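Arginine kinase (Anthopleura japonica, PDB 4RF6) catalyses the reversible transfer of a phosphate group from ATP to L-arginine, giving phosphoarginine and ADP, and carries two tandem phosphagen kinase units in one chain. Local coordinates at residues N419-C424 with D551-A556; L499-R504 with N560-E565. All coordinates share one frame; numbering follows the deposited sequence. Where two conformers were deposited one is given.

Contact 1 (N419-C424 with D551-A556); sequences NLDSSC and DRFLEA
Arg552 reaches from the first turn of its helix to Asn419 and Asp421. Its CG lies between the backbone N and the carbonyl carbon (chi1 62°), and the chain then runs extended to NE. This carries the side chain past the amide of Asn419. Arg552 CB is 3.8 Å from Asn419 OD1, and CG and CD pass closer to the same oxygen. At the tip, Arg552 NH1 donates to Asn419 OD1 over 3.2 Å, from a position tilted off the amide carbonyl plane. Arg552 NH1 also donates to Asp421 OD1 at 2.8 Å. Arg552 NH2 completes the pair with Asp421 OD2 at 3.2 Å. This is an end-on, two-nitrogen salt bridge, with carboxylate and guanidinium planes only 13° apart. Both carboxylate oxygens are met on their syn side, and both bonds are nearly straight. NH1 thus serves two acceptors, which should restrain rotation of the guanidinium.

Phe553 packs against the same group. Phe553 CZ sits 3.3 Å above one face of the Arg552 guanidinium, offset toward the rim. Asn419 CB packs obliquely on the ring, 3.6 Å from Phe553 CE1. Asp421 OD2 lies at the edge of the Phe553 ring. Asn419 ND2 has its main acceptor in Ser415 O, makes only a weak bond to Arg552 O, and rests against Ala556 CB. Asp551 caps the helix: its OD1 accepts from Phe553 N and Leu554 N.

Asn419 to Ser422 form a type I beta turn directly after helix 409-418. Ser415 and Asn414 of that helix bond to Phe553 O and Ala556 O. The contact therefore joins the end of helix 409-418, in the second N-terminal domain, to the start of helix 552-557 in the second C-terminal catalytic domain.

Contact 2 (L499-R504 with N560-E565); sequences LTRNER and NKLWPE
Arg501 and Glu565 form a side-on salt bridge. Arg501 NE donates to Glu565 OE1 at 2.8 Å, and Arg501 NH2 donates to Glu565 OE2 at 3.1 Å. The guanidinium and carboxylate planes are turned 48° apart, and the NE bond is bent to 131°. Glu565 is extended and crosses the arginine at about a right angle. Leu562 CD1 packs alongside the aliphatic part of Arg501, 3.7 Å from Arg501 CB.

Arg504 meets the loop differently. Lys561 O lies over the centre of one face of the Arg504 guanidinium, 3.5 Å above its plane. A bend at chi3 (-62°) folds the end of the chain toward this carbonyl, while Arg504 CD packs against Glu565 O at 3.1 Å. Arg567 NH1 bonds to both of these carbonyl oxygens. Water 3 lies in the Arg504 guanidinium plane, accepts from Arg504 NH1, and donates to Arg501 O and Glu565 OE1. Two further waters accept from Lys561 NZ and lie close to Leu499 O, probably bridging the two. NZ also donates to Gly558 O.

Further out, Thr500 and Glu503 make a capping box at the start of the helix. Glu503 OE2 accepts from Thr500 N, and the return bond from Glu503 N to Thr500 OG1 is weak. In the other segment, a type II turn from Asn560 to Trp563 shapes the loop, which has a cis peptide before Pro564.

The contact sets the N-terminal end of helix 501-516 against the loop between helix 552-557 and strand 568-572. Lys242 of strand 235-242, from the first repeat, touches Arg501, Leu562 and Glu565.

How the contacts relate
The centres of contacts 1 and 2 lie 19 Å apart, and their segments alternate along the chain. Residues 551-556 and 560-565 follow closely in sequence. They also touch directly: Glu555 OE1 and Asn560 ND2 are 3.0 Å apart, probably hydrogen-bonded. Contact 1 joins the N- and C-terminal domains of the second repeat and lies away from the predicted substrate- and ATP-binding residues. Contact 2 lies within the second C-terminal domain, where it meets the first repeat. Its Leu562 side chain is about 7 Å from that of Ser129 and about 9 Å from that of His291, both predicted ATP-binding residues of the first repeat.

Contact 1 (N419-C424 with D551-A556)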
loop_
_atom_site.group_PDB
_atom_site.type_symbol
_atom_site.label_atom_id
_atom_site.label_comp_id
_atom_site.label_asym_id
_atom_site.label_seq_id
_atom_site.Cartn_x
_atom_site.Cartn_y
_atom_site.Cartn_z
ATOM N N ASN A 419 -9.396 6.805 -21.021
ATOM C CA ASN A 419 -9.043 5.853 -22.063
ATOM C C ASN A 419 -10.068 5.856 -23.200
ATOM O O ASN A 419 -10.985 5.035 -23.223
ATOM C CB ASN A 419 -8.889 4.446 -21.476
ATOM C CG ASN A 419 -7.834 4.379 -20.383
ATOM O OD1 ASN A 419 -6.642 4.227 -20.663
ATOM N ND2 ASN A 419 -8.268 4.496 -19.130
ATOM N N LEU A 420 -9.887 6.779 -24.144
ATOM C CA LEU A 420 -10.821 6.995 -25.252
ATOM C C LEU A 420 -11.099 5.727 -26.057
ATOM O O LEU A 420 -12.157 5.592 -26.678
ATOM C CB LEU A 420 -10.283 8.083 -26.185
ATOM C CG LEU A 420 -9.980 9.447 -25.570
ATOM C CD1 LEU A 420 -8.665 10.014 -26.089
ATOM C CD2 LEU A 420 -11.107 10.406 -25.865
ATOM N N ASP A 421 -10.146 4.801 -26.036
ATOM C CA ASP A 421 -10.244 3.567 -26.806
ATOM C C ASP A 421 -10.885 2.425 -26.018
ATOM O O ASP A 421 -10.758 1.256 -26.394
ATOM C CB ASP A 421 -8.854 3.133 -27.271
ATOM C CG ASP A 421 -8.026 2.536 -26.144
ATOM O OD1 ASP A 421 -7.876 3.197 -25.093
ATOM O OD2 ASP A 421 -7.546 1.393 -26.307
ATOM N N SER A 422 -11.556 2.753 -24.917
ATOM C CA SER A 422 -12.260 1.735 -24.142
ATOM C C SER A 422 -13.462 1.248 -24.945
ATOM O O SER A 422 -13.984 1.979 -25.793
ATOM C CB SER A 422 -12.743 2.299 -22.802
ATOM O OG SER A 422 -11.841 3.254 -22.273
ATOM N N SER A 423 -13.901 0.021 -24.678
ATOM C CA SER A 423 -15.103 -0.511 -25.308
ATOM C C SER A 423 -16.341 -0.019 -24.570
ATOM O O SER A 423 -17.272 0.520 -25.174
ATOM C CB SER A 423 -15.081 -2.039 -25.311
ATOM O OG SER A 423 -14.106 -2.537 -26.203
ATOM N N CYS A 424 -16.342 -0.224 -23.258
ATOM C CA CYS A 424 -17.449 0.205 -22.415
ATOM C C CYS A 424 -17.151 1.591 -21.856
ATOM O O CYS A 424 -17.743 2.586 -22.286
ATOM C CB CYS A 424 -17.661 -0.795 -21.278
ATOM S SG CYS A 424 -17.700 -2.526 -21.818
ATOM N N ASP A 551 -4.344 -2.983 -15.357
ATOM C CA ASP A 551 -3.935 -2.144 -16.479
ATOM C C ASP A 551 -4.486 -0.720 -16.378
ATOM O O ASP A 551 -5.126 -0.370 -15.386
ATOM C CB ASP A 551 -4.303 -2.791 -17.820
ATOM C CG ASP A 551 -5.804 -2.955 -18.019
ATOM O OD1 ASP A 551 -6.608 -2.176 -17.455
ATOM O OD2 ASP A 551 -6.180 -3.873 -18.774
ATOM N N ARG A 552 -4.248 0.089 -17.411
ATOM C CA ARG A 552 -4.646 1.497 -17.403
ATOM C C ARG A 552 -6.159 1.695 -17.287
ATOM O O ARG A 552 -6.617 2.754 -16.856
ATOM C CB ARG A 552 -4.136 2.210 -18.659
ATOM C CG ARG A 552 -4.708 1.651 -19.959
ATOM C CD ARG A 552 -3.995 2.207 -21.191
ATOM N NE ARG A 552 -4.168 1.332 -22.351
ATOM C CZ ARG A 552 -5.047 1.535 -23.331
ATOM N NH1 ARG A 552 -5.849 2.597 -23.317
ATOM N NH2 ARG A 552 -5.118 0.670 -24.336
ATOM N N PHE A 553 -6.935 0.696 -17.693
ATOM C CA PHE A 553 -8.388 0.813 -17.607
ATOM C C PHE A 553 -8.810 0.688 -16.150
ATOM O O PHE A 553 -9.634 1.465 -15.665
ATOM C CB PHE A 553 -9.079 -0.248 -18.468
ATOM C CG PHE A 553 -8.758 -0.143 -19.932
ATOM C CD1 PHE A 553 -9.344 0.843 -20.715
ATOM C CD2 PHE A 553 -7.871 -1.030 -20.522
ATOM C CE1 PHE A 553 -9.045 0.944 -22.060
ATOM C CE2 PHE A 553 -7.565 -0.938 -21.867
ATOM C CZ PHE A 553 -8.152 0.049 -22.639
ATOM N N LEU A 554 -8.224 -0.285 -15.460
ATOM C CA LEU A 554 -8.446 -0.462 -14.027
ATOM C C LEU A 554 -7.848 0.680 -13.204
ATOM O O LEU A 554 -8.457 1.152 -12.237
ATOM C CB LEU A 554 -7.884 -1.812 -13.577
ATOM C CG LEU A 554 -8.616 -2.987 -14.229
ATOM C CD1 LEU A 554 -8.059 -4.342 -13.807
ATOM C CD2 LEU A 554 -10.097 -2.900 -13.916
ATOM N N GLU A 555 -6.651 1.117 -13.584
ATOM C CA GLU A 555 -6.008 2.250 -12.924
ATOM C C GLU A 555 -6.912 3.478 -12.921
ATOM O O GLU A 555 -7.111 4.118 -11.881
ATOM C CB GLU A 555 -4.670 2.575 -13.601
ATOM C CG GLU A 555 -3.966 3.797 -13.020
ATOM C CD GLU A 555 -3.476 3.586 -11.594
ATOM O OE1 GLU A 555 -3.092 2.449 -11.251
ATOM O OE2 GLU A 555 -3.476 4.564 -10.819
ATOM N N ALA A 556 -7.481 3.800 -14.080
ATOM C CA ALA A 556 -8.309 5.003 -14.191
ATOM C C ALA A 556 -9.675 4.821 -13.521
ATOM O O ALA A 556 -10.351 5.793 -13.188
ATOM C CB ALA A 556 -8.467 5.408 -15.645
#

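Contact 2 (L499-R504 with N560-E565)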
loop_
_atom_site.group_PDB
_atom_site.type_symbol
_atom_site.label_atom_id
_atom_site.label_comp_id
_atom_site.label_asym_id
_atom_site.label_seq_id
_atom_site.Cartn_x
_atom_site.Cartn_y
_atom_site.Cartn_z
ATOM N N LEU A 499 -13.994 1.033 -3.224
ATOM C CA LEU A 499 -13.539 0.536 -1.924
ATOM C C LEU A 499 -12.682 1.540 -1.159
ATOM O O LEU A 499 -11.819 2.206 -1.739
ATOM C CB LEU A 499 -12.738 -0.763 -2.090
ATOM C CG LEU A 499 -13.462 -2.060 -2.428
ATOM C CD1 LEU A 499 -12.458 -3.207 -2.560
ATOM C CD2 LEU A 499 -14.499 -2.390 -1.372
ATOM N N THR A 500 -12.924 1.638 0.149
ATOM C CA THR A 500 -12.037 2.376 1.043
ATOM C C THR A 500 -10.951 1.425 1.522
ATOM O O THR A 500 -11.053 0.209 1.328
ATOM C CB THR A 500 -12.772 2.938 2.271
ATOM O OG1 THR A 500 -13.242 1.855 3.086
ATOM C CG2 THR A 500 -13.946 3.819 1.857
ATOM N N ARG A 501 -9.909 1.964 2.147
ATOM C CA ARG A 501 -8.816 1.128 2.628
ATOM C C ARG A 501 -9.307 0.041 3.574
ATOM O O ARG A 501 -8.960 -1.136 3.412
ATOM C CB ARG A 501 -7.753 1.965 3.337
ATOM C CG ARG A 501 -6.717 1.123 4.068
ATOM C CD ARG A 501 -5.489 1.941 4.440
ATOM N NE ARG A 501 -4.408 1.070 4.886
ATOM C CZ ARG A 501 -4.147 0.786 6.158
ATOM N NH1 ARG A 501 -4.870 1.326 7.132
ATOM N NH2 ARG A 501 -3.153 -0.034 6.456
ATOM N N ASN A 502 -10.108 0.433 4.561
ATOM C CA ASN A 502 -10.567 -0.506 5.583
ATOM C C ASN A 502 -11.515 -1.576 5.047
ATOM O O ASN A 502 -11.458 -2.728 5.475
ATOM C CB ASN A 502 -11.197 0.243 6.764
ATOM C CG ASN A 502 -10.177 1.035 7.561
ATOM O OD1 ASN A 502 -8.995 0.693 7.587
ATOM N ND2 ASN A 502 -10.631 2.100 8.217
ATOM N N GLU A 503 -12.388 -1.201 4.115
ATOM C CA GLU A 503 -13.241 -2.188 3.448
ATOM C C GLU A 503 -12.420 -3.288 2.772
ATOM O O GLU A 503 -12.689 -4.480 2.946
ATOM C CB GLU A 503 -14.126 -1.524 2.395
ATOM C CG GLU A 503 -15.270 -0.676 2.921
ATOM C CD GLU A 503 -16.093 -0.083 1.785
ATOM O OE1 GLU A 503 -17.235 -0.539 1.573
ATOM O OE2 GLU A 503 -15.583 0.827 1.097
ATOM N N ARG A 504 -11.423 -2.889 1.988
ATOM C CA ARG A 504 -10.608 -3.861 1.254
ATOM C C ARG A 504 -9.896 -4.815 2.212
ATOM O O ARG A 504 -9.822 -6.023 1.961
ATOM C CB ARG A 504 -9.584 -3.158 0.352
ATOM C CG ARG A 504 -8.748 -4.131 -0.475
ATOM C CD ARG A 504 -7.690 -3.403 -1.301
ATOM N NE ARG A 504 -8.298 -2.491 -2.268
ATOM C CZ ARG A 504 -8.343 -1.174 -2.127
ATOM N NH1 ARG A 504 -7.809 -0.604 -1.056
ATOM N NH2 ARG A 504 -8.920 -0.423 -3.057
ATOM N N ASN A 560 -6.910 0.103 -8.754
ATOM C CA ASN A 560 -5.554 -0.233 -8.308
ATOM C C ASN A 560 -5.113 0.404 -6.987
ATOM O O ASN A 560 -3.942 0.299 -6.618
ATOM C CB ASN A 560 -4.527 0.130 -9.384
ATOM C CG ASN A 560 -4.487 -0.864 -10.522
ATOM O OD1 ASN A 560 -4.852 -2.032 -10.362
ATOM N ND2 ASN A 560 -4.012 -0.411 -11.683
ATOM N N LYS A 561 -6.033 1.065 -6.290
ATOM C CA LYS A 561 -5.685 1.863 -5.110
ATOM C C LYS A 561 -4.944 1.055 -4.048
ATOM O O LYS A 561 -5.336 -0.069 -3.727
ATOM C CB LYS A 561 -6.929 2.510 -4.482
ATOM C CG LYS A 561 -7.666 3.510 -5.370
ATOM C CD LYS A 561 -8.652 4.346 -4.547
ATOM C CE LYS A 561 -9.693 5.046 -5.420
ATOM N NZ LYS A 561 -10.809 4.125 -5.784
ATOM N N LEU A 562 -3.861 1.640 -3.530
ATOM C CA LEU A 562 -3.078 1.052 -2.441
ATOM C C LEU A 562 -2.449 -0.304 -2.781
ATOM O O LEU A 562 -2.189 -1.110 -1.884
ATOM C CB LEU A 562 -3.928 0.934 -1.171
ATOM C CG LEU A 562 -4.613 2.207 -0.674
ATOM C CD1 LEU A 562 -5.222 1.961 0.705
ATOM C CD2 LEU A 562 -3.658 3.409 -0.641
ATOM N N TRP A 563 -2.199 -0.547 -4.065
ATOM C CA TRP A 563 -1.582 -1.799 -4.502
ATOM C C TRP A 563 -0.298 -2.086 -3.736
ATOM O O TRP A 563 0.533 -1.193 -3.561
ATOM C CB TRP A 563 -1.268 -1.755 -5.996
ATOM C CG TRP A 563 -0.912 -3.097 -6.525
ATOM C CD1 TRP A 563 0.343 -3.630 -6.661
ATOM C CD2 TRP A 563 -1.824 -4.100 -6.966
ATOM N NE1 TRP A 563 0.260 -4.906 -7.168
ATOM C CE2 TRP A 563 -1.064 -5.218 -7.365
ATOM C CE3 TRP A 563 -3.217 -4.160 -7.070
ATOM C CZ2 TRP A 563 -1.650 -6.382 -7.859
ATOM C CZ3 TRP A 563 -3.796 -5.314 -7.559
ATOM C CH2 TRP A 563 -3.016 -6.406 -7.950
ATOM N N PRO A 564 -0.113 -3.338 -3.285
ATOM C CA PRO A 564 -0.967 -4.526 -3.406
ATOM C C PRO A 564 -1.697 -4.873 -2.113
ATOM O O PRO A 564 -2.035 -6.041 -1.903
ATOM C CB PRO A 564 0.054 -5.624 -3.685
ATOM C CG PRO A 564 1.241 -5.203 -2.823
ATOM C CD PRO A 564 1.230 -3.687 -2.785
ATOM N N GLU A 565 -1.927 -3.884 -1.256
ATOM C CA GLU A 565 -2.549 -4.133 0.039
ATOM C C GLU A 565 -3.917 -4.777 -0.110
ATOM O O GLU A 565 -4.743 -4.315 -0.899
ATOM C CB GLU A 565 -2.670 -2.832 0.833
ATOM C CG GLU A 565 -3.359 -2.977 2.184
ATOM C CD GLU A 565 -3.302 -1.702 3.011
ATOM O OE1 GLU A 565 -4.174 -0.828 2.828
ATOM O OE2 GLU A 565 -2.381 -1.581 3.844
HETATM O O HOH W 1 -12.054 4.357 -3.004
HETATM O O HOH W 2 -10.836 1.505 -4.246
HETATM O O HOH W 3 -6.577 -1.503 1.536
#